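Local atomic coordinates of TetR-family transcriptional regulator (Streptomyces coelicolor, PDB entry 2G7L), a protein that probably binds operator DNA as a dimeric TetR-family transcriptional regulator, with an N-terminal helix-turn-helix domain and a helical C-terminal domain likely to sense a ligand. Residues Q92-L97 with S213-V218; T63-A68 with L115-S120. All blocks are in the same frame, centred on the assembly; numbering follows the deposited sequence.

Contact 1. Residues Q92-L97 with S213-V218; sequences QLRAVL and SFDVLV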
loop_
_atom_site.group_PDB
_atom_site.type_symbol
_atom_site.label_atom_id
_atom_site.label_comp_id
_atom_site.label_asym_id
_atom_site.label_seq_id
_atom_site.Cartn_x
_atom_site.Cartn_y
_atom_site.Cartn_z
ATOM N N GLN A 92 6.498 -1.805 22.791
ATOM C CA GLN A 92 5.631 -2.964 22.627
ATOM C C GLN A 92 4.759 -2.813 21.377
ATOM O O GLN A 92 4.586 -3.766 20.658
ATOM C CB GLN A 92 4.701 -3.089 23.823
ATOM C CG GLN A 92 5.307 -3.693 25.129
ATOM C CD GLN A 92 4.322 -3.569 26.282
ATOM O OE1 GLN A 92 3.621 -4.534 26.636
ATOM N NE2 GLN A 92 4.224 -2.366 26.843
ATOM N N LEU A 93 4.200 -1.622 21.137
ATOM C CA LEU A 93 3.621 -1.256 19.801
ATOM C C LEU A 93 4.554 -1.629 18.651
ATOM O O LEU A 93 4.187 -2.323 17.711
ATOM C CB LEU A 93 3.295 0.246 19.720
ATOM C CG LEU A 93 1.947 0.729 19.146
ATOM C CD1 LEU A 93 2.156 2.030 18.511
ATOM C CD2 LEU A 93 1.200 -0.205 18.201
ATOM N N ARG A 94 5.789 -1.175 18.724
ATOM C CA ARG A 94 6.697 -1.503 17.661
ATOM C C ARG A 94 6.827 -3.034 17.490
ATOM O O ARG A 94 6.903 -3.548 16.338
ATOM C CB ARG A 94 8.071 -0.872 17.910
ATOM C CG ARG A 94 8.992 -0.982 16.676
ATOM C CD ARG A 94 10.485 -0.693 16.956
ATOM N NE ARG A 94 10.766 0.720 17.324
ATOM C CZ ARG A 94 11.105 1.703 16.484
ATOM N NH1 ARG A 94 11.161 1.499 15.168
ATOM N NH2 ARG A 94 11.367 2.917 16.961
ATOM N N ALA A 95 6.922 -3.764 18.619
ATOM C CA ALA A 95 6.982 -5.255 18.532
ATOM C C ALA A 95 5.741 -5.889 17.874
ATOM O O ALA A 95 5.874 -6.724 16.970
ATOM C CB ALA A 95 7.301 -5.910 19.911
ATOM N N VAL A 96 4.534 -5.494 18.240
ATOM C CA VAL A 96 3.429 -6.110 17.520
ATOM C C VAL A 96 3.407 -5.787 16.020
ATOM O O VAL A 96 3.169 -6.654 15.193
ATOM C CB VAL A 96 2.035 -6.120 18.271
ATOM C CG1 VAL A 96 2.161 -5.633 19.709
ATOM C CG2 VAL A 96 0.890 -5.499 17.496
ATOM N N LEU A 97 3.755 -4.547 15.679
ATOM C CA LEU A 97 3.686 -4.112 14.287
ATOM C C LEU A 97 4.737 -4.816 13.486
ATOM O O LEU A 97 4.514 -5.136 12.357
ATOM C CB LEU A 97 3.751 -2.557 14.167
ATOM C CG LEU A 97 2.386 -1.960 14.523
ATOM C CD1 LEU A 97 2.511 -0.486 14.845
ATOM C CD2 LEU A 97 1.379 -2.198 13.363
ATOM N N SER A 213 9.870 4.539 9.440
ATOM C CA SER A 213 8.498 5.086 9.323
ATOM C C SER A 213 7.576 4.830 10.536
ATOM O O SER A 213 6.565 5.558 10.797
ATOM C CB SER A 213 7.832 4.651 8.032
ATOM O OG SER A 213 7.617 3.290 8.056
ATOM N N PHE A 214 7.886 3.797 11.291
ATOM C CA PHE A 214 7.188 3.612 12.573
ATOM C C PHE A 214 7.289 4.877 13.458
ATOM O O PHE A 214 6.276 5.487 13.889
ATOM C CB PHE A 214 7.742 2.367 13.317
ATOM C CG PHE A 214 7.192 2.237 14.726
ATOM C CD1 PHE A 214 5.966 1.622 14.951
ATOM C CD2 PHE A 214 7.849 2.808 15.811
ATOM C CE1 PHE A 214 5.433 1.560 16.277
ATOM C CE2 PHE A 214 7.311 2.744 17.129
ATOM C CZ PHE A 214 6.122 2.108 17.344
ATOM N N ASP A 215 8.524 5.300 13.698
ATOM C CA ASP A 215 8.772 6.608 14.419
ATOM C C ASP A 215 8.167 7.801 13.730
ATOM O O ASP A 215 7.503 8.601 14.357
ATOM C CB ASP A 215 10.287 6.796 14.593
ATOM C CG ASP A 215 10.857 5.825 15.602
ATOM O OD1 ASP A 215 10.147 5.645 16.614
ATOM O OD2 ASP A 215 11.980 5.273 15.405
ATOM N N VAL A 216 8.302 7.886 12.412
ATOM C CA VAL A 216 7.691 9.004 11.693
ATOM C C VAL A 216 6.212 9.030 11.959
ATOM O O VAL A 216 5.591 10.091 12.213
ATOM C CB VAL A 216 7.949 8.860 10.111
ATOM C CG1 VAL A 216 7.154 9.817 9.338
ATOM C CG2 VAL A 216 9.378 8.959 9.821
ATOM N N LEU A 217 5.603 7.838 11.861
ATOM C CA LEU A 217 4.153 7.781 11.976
ATOM C C LEU A 217 3.729 8.034 13.400
ATOM O O LEU A 217 2.784 8.800 13.651
ATOM C CB LEU A 217 3.661 6.387 11.493
ATOM C CG LEU A 217 3.545 6.362 9.950
ATOM C CD1 LEU A 217 3.496 4.959 9.515
ATOM C CD2 LEU A 217 2.214 7.076 9.559
ATOM N N VAL A 218 4.385 7.381 14.347
ATOM C CA VAL A 218 3.981 7.620 15.810
ATOM C C VAL A 218 4.113 9.098 16.228
ATOM O O VAL A 218 3.151 9.784 16.733
ATOM C CB VAL A 218 4.760 6.623 16.739
ATOM C CG1 VAL A 218 4.417 6.872 18.173
ATOM C CG2 VAL A 218 4.286 5.168 16.385
#
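Phe214 pushes its ring in among Leu93, Arg94 and Leu97. Arg94 lies obliquely over one face: its CB is 3.9 Å from the ring centroid, over the face, a CH-pi contact, and farther along the chain its CZ comes 3.5 Å from Phe214 CD2, which sits over the centre of the guanidinium. The guanidinium and ring planes are 46° apart, so the two groups are not stacked in parallel. At the ring edge Leu97 CD1 meets Phe214 CE1 at 3.8 Å. Leu93 CD1 approaches the same carbon obliquely, at 4.0 Å. Val218 CG2 backs the opposite face.

The guanidinium carries on to Asp215, NH2 giving OD2 a nearly straight hydrogen bond of 2.9 Å (169°) within a salt bridge. A bend at chi3 (-67°) turns the otherwise extended Arg94 chain across the ring to get there. Farther out, Arg90 forms a salt bridge with Asp215 OD1 and the carbonyl of Arg211 accepts a hydrogen bond from Arg94 NH1, so each charged group has a second partner. Behind Leu97 stand Leu152 and Leu153. The arrangement is helix-to-helix packing in the all-helical C-terminal domain of a TetR-family regulator, joining helix 89-106 to helix 206-223, which also touches the second subunit.

Contact 2. Residues T63-A68 with L115-S120; sequences TAELHA and LVARPS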
loop_
_atom_site.group_PDB
_atom_site.type_symbol
_atom_site.label_atom_id
_atom_site.label_comp_id
_atom_site.label_asym_id
_atom_site.label_seq_id
_atom_site.Cartn_x
_atom_site.Cartn_y
_atom_site.Cartn_z
ATOM N N THR A 63 -12.160 -13.423 -4.250
ATOM C CA THR A 63 -10.762 -13.776 -4.030
ATOM C C THR A 63 -10.136 -13.022 -2.828
ATOM O O THR A 63 -9.500 -13.640 -1.940
ATOM C CB THR A 63 -9.966 -13.461 -5.318
ATOM O OG1 THR A 63 -10.776 -13.792 -6.461
ATOM C CG2 THR A 63 -8.597 -14.171 -5.381
ATOM N N ALA A 64 -10.307 -11.697 -2.800
ATOM C CA ALA A 64 -9.694 -10.851 -1.761
ATOM C C ALA A 64 -10.248 -11.112 -0.358
ATOM O O ALA A 64 -9.468 -11.146 0.575
ATOM C CB ALA A 64 -9.742 -9.332 -2.143
ATOM N N GLU A 65 -11.564 -11.341 -0.234
ATOM C CA GLU A 65 -12.194 -11.793 1.009
ATOM C C GLU A 65 -11.638 -13.135 1.451
ATOM O O GLU A 65 -11.433 -13.379 2.647
ATOM C CB GLU A 65 -13.723 -11.839 0.926
ATOM C CG GLU A 65 -14.431 -10.422 0.880
ATOM C CD GLU A 65 -14.162 -9.511 2.109
ATOM O OE1 GLU A 65 -13.769 -10.038 3.184
ATOM O OE2 GLU A 65 -14.352 -8.260 2.009
ATOM N N LEU A 66 -11.344 -13.980 0.471
ATOM C CA LEU A 66 -10.770 -15.316 0.713
ATOM C C LEU A 66 -9.300 -15.169 1.157
ATOM O O LEU A 66 -8.863 -15.826 2.123
ATOM C CB LEU A 66 -10.859 -16.183 -0.567
ATOM C CG LEU A 66 -10.145 -17.551 -0.574
ATOM C CD1 LEU A 66 -10.893 -18.513 0.429
ATOM C CD2 LEU A 66 -10.072 -18.176 -2.020
ATOM N N HIS A 67 -8.524 -14.328 0.442
ATOM C CA HIS A 67 -7.127 -14.077 0.907
ATOM C C HIS A 67 -7.145 -13.438 2.280
ATOM O O HIS A 67 -6.342 -13.799 3.120
ATOM C CB HIS A 67 -6.301 -13.240 -0.068
ATOM C CG HIS A 67 -6.003 -13.937 -1.360
ATOM N ND1 HIS A 67 -5.402 -13.299 -2.425
ATOM C CD2 HIS A 67 -6.249 -15.203 -1.771
ATOM C CE1 HIS A 67 -5.283 -14.149 -3.434
ATOM N NE2 HIS A 67 -5.800 -15.306 -3.065
ATOM N N ALA A 68 -8.082 -12.521 2.511
ATOM C CA ALA A 68 -8.202 -11.846 3.825
ATOM C C ALA A 68 -8.451 -12.863 4.991
ATOM O O ALA A 68 -7.793 -12.780 6.054
ATOM C CB ALA A 68 -9.266 -10.806 3.804
ATOM N N LEU A 115 -4.719 -4.755 1.067
ATOM C CA LEU A 115 -5.091 -3.381 0.635
ATOM C C LEU A 115 -6.393 -3.328 -0.107
ATOM O O LEU A 115 -7.093 -2.348 -0.032
ATOM C CB LEU A 115 -3.969 -2.684 -0.163
ATOM C CG LEU A 115 -2.640 -2.593 0.586
ATOM C CD1 LEU A 115 -1.444 -2.544 -0.341
ATOM C CD2 LEU A 115 -2.571 -1.487 1.645
ATOM N N VAL A 116 -6.751 -4.388 -0.819
ATOM C CA VAL A 116 -8.055 -4.444 -1.466
ATOM C C VAL A 116 -9.174 -4.759 -0.459
ATOM O O VAL A 116 -10.218 -4.081 -0.417
ATOM C CB VAL A 116 -8.049 -5.501 -2.584
ATOM C CG1 VAL A 116 -9.362 -5.455 -3.363
ATOM C CG2 VAL A 116 -6.889 -5.270 -3.499
ATOM N N ALA A 117 -8.970 -5.792 0.375
ATOM C CA ALA A 117 -9.952 -6.078 1.465
ATOM C C ALA A 117 -9.194 -6.506 2.698
ATOM O O ALA A 117 -8.409 -7.428 2.641
ATOM C CB ALA A 117 -10.995 -7.121 1.046
ATOM N N ARG A 118 -9.368 -5.746 3.792
ATOM C CA ARG A 118 -8.695 -6.050 5.029
ATOM C C ARG A 118 -9.359 -7.272 5.660
ATOM O O ARG A 118 -10.578 -7.420 5.539
ATOM C CB ARG A 118 -8.818 -4.881 6.023
ATOM C CG ARG A 118 -7.846 -3.742 5.764
ATOM C CD ARG A 118 -7.972 -2.711 6.819
ATOM N NE ARG A 118 -9.214 -2.005 6.698
ATOM C CZ ARG A 118 -9.672 -1.130 7.595
ATOM N NH1 ARG A 118 -8.973 -0.869 8.699
ATOM N NH2 ARG A 118 -10.847 -0.541 7.389
ATOM N N PRO A 119 -8.576 -8.070 6.423
ATOM C CA PRO A 119 -9.155 -9.101 7.260
ATOM C C PRO A 119 -10.254 -8.557 8.175
ATOM O O PRO A 119 -10.326 -7.336 8.453
ATOM C CB PRO A 119 -7.964 -9.597 8.077
ATOM C CG PRO A 119 -6.823 -9.405 7.163
ATOM C CD PRO A 119 -7.113 -8.044 6.563
ATOM N N SER A 120 -11.118 -9.470 8.623
ATOM C CA SER A 120 -12.217 -9.116 9.477
ATOM C C SER A 120 -12.485 -10.238 10.495
ATOM O O SER A 120 -13.528 -10.263 11.109
ATOM C CB SER A 120 -13.465 -8.843 8.642
ATOM O OG SER A 120 -13.874 -10.012 7.932
HETATM O O HOH W 1 -7.298 -9.644 1.346
#
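Ala64 and Ala68, one turn apart on helix 63-74, face the chain where it leaves helix 108-116, and with such short side chains the two backbones come close: the CA atoms of Ala68 and Pro119 are only 4.5 Å apart. Ala64 and Ala117 point their methyls at each other, CB to CB at 4.1 Å. Beside this pair, Val116 brings one branch alone to the helix, its CG1 also 4.1 Å from Ala64 CB. With chi1 at -174° CG1 stands anti to the backbone N of Val116, which carries this branch to Ala64.

Glu65 reaches Ala117 from another direction. Its CB does not head straight for the loop, but a bend at chi2 (-60°) folds the chain back, and OE2 ends 3.7 Å from Ala117 CB, a van der Waals contact of a carboxylate oxygen with a methyl. One turn on, Ala68 rests mainly on backbone, its CB 3.7 Å from Ala117 O, with the Pro119 ring just beyond. Pro119 brings CG to 3.7 Å from Ala68 O.

No direct hydrogen bond joins the segments. A water does the polar work, donating to Ala64 O at 2.7 Å and to Ala117 O at 2.8 Å; Ala64 O also accepts the helical bond from Ala68 N, so this carbonyl serves two donors. Nearby, His67 ND1 is hydrogen-bonded to Ser113 OG, a direct tie between helix 63-74 and helix 108-116. Pro119 also packs on Leu71 and Tyr124, and its carbonyl accepts a hydrogen bond from Thr179 of the second subunit. Helix 63-74 follows the helix-turn-helix region, and its packing on the end of helix 108-116 is the junction between DNA-binding and C-terminal domains expected of a TetR-family fold.

Contacts 1 and 2 lie on opposite sides of the chain's centre, their own centres 23 Å apart and their nearest atoms about 11 Å apart, without touching. Consecutive helices tie them together: helix 63-74 of contact 2 is followed by helix 89-106 of contact 1, and then by helix 108-116, which leads into the loop of contact 2. Contact 1 lies within the C-terminal domain, whereas contact 2 joins it to the DNA-binding end. Helix 142-161 is a common neighbour, touching Leu97 and Leu217 in one and Leu115 in the other. Both contacts also touch the second subunit, so each lies close to the dimer interface.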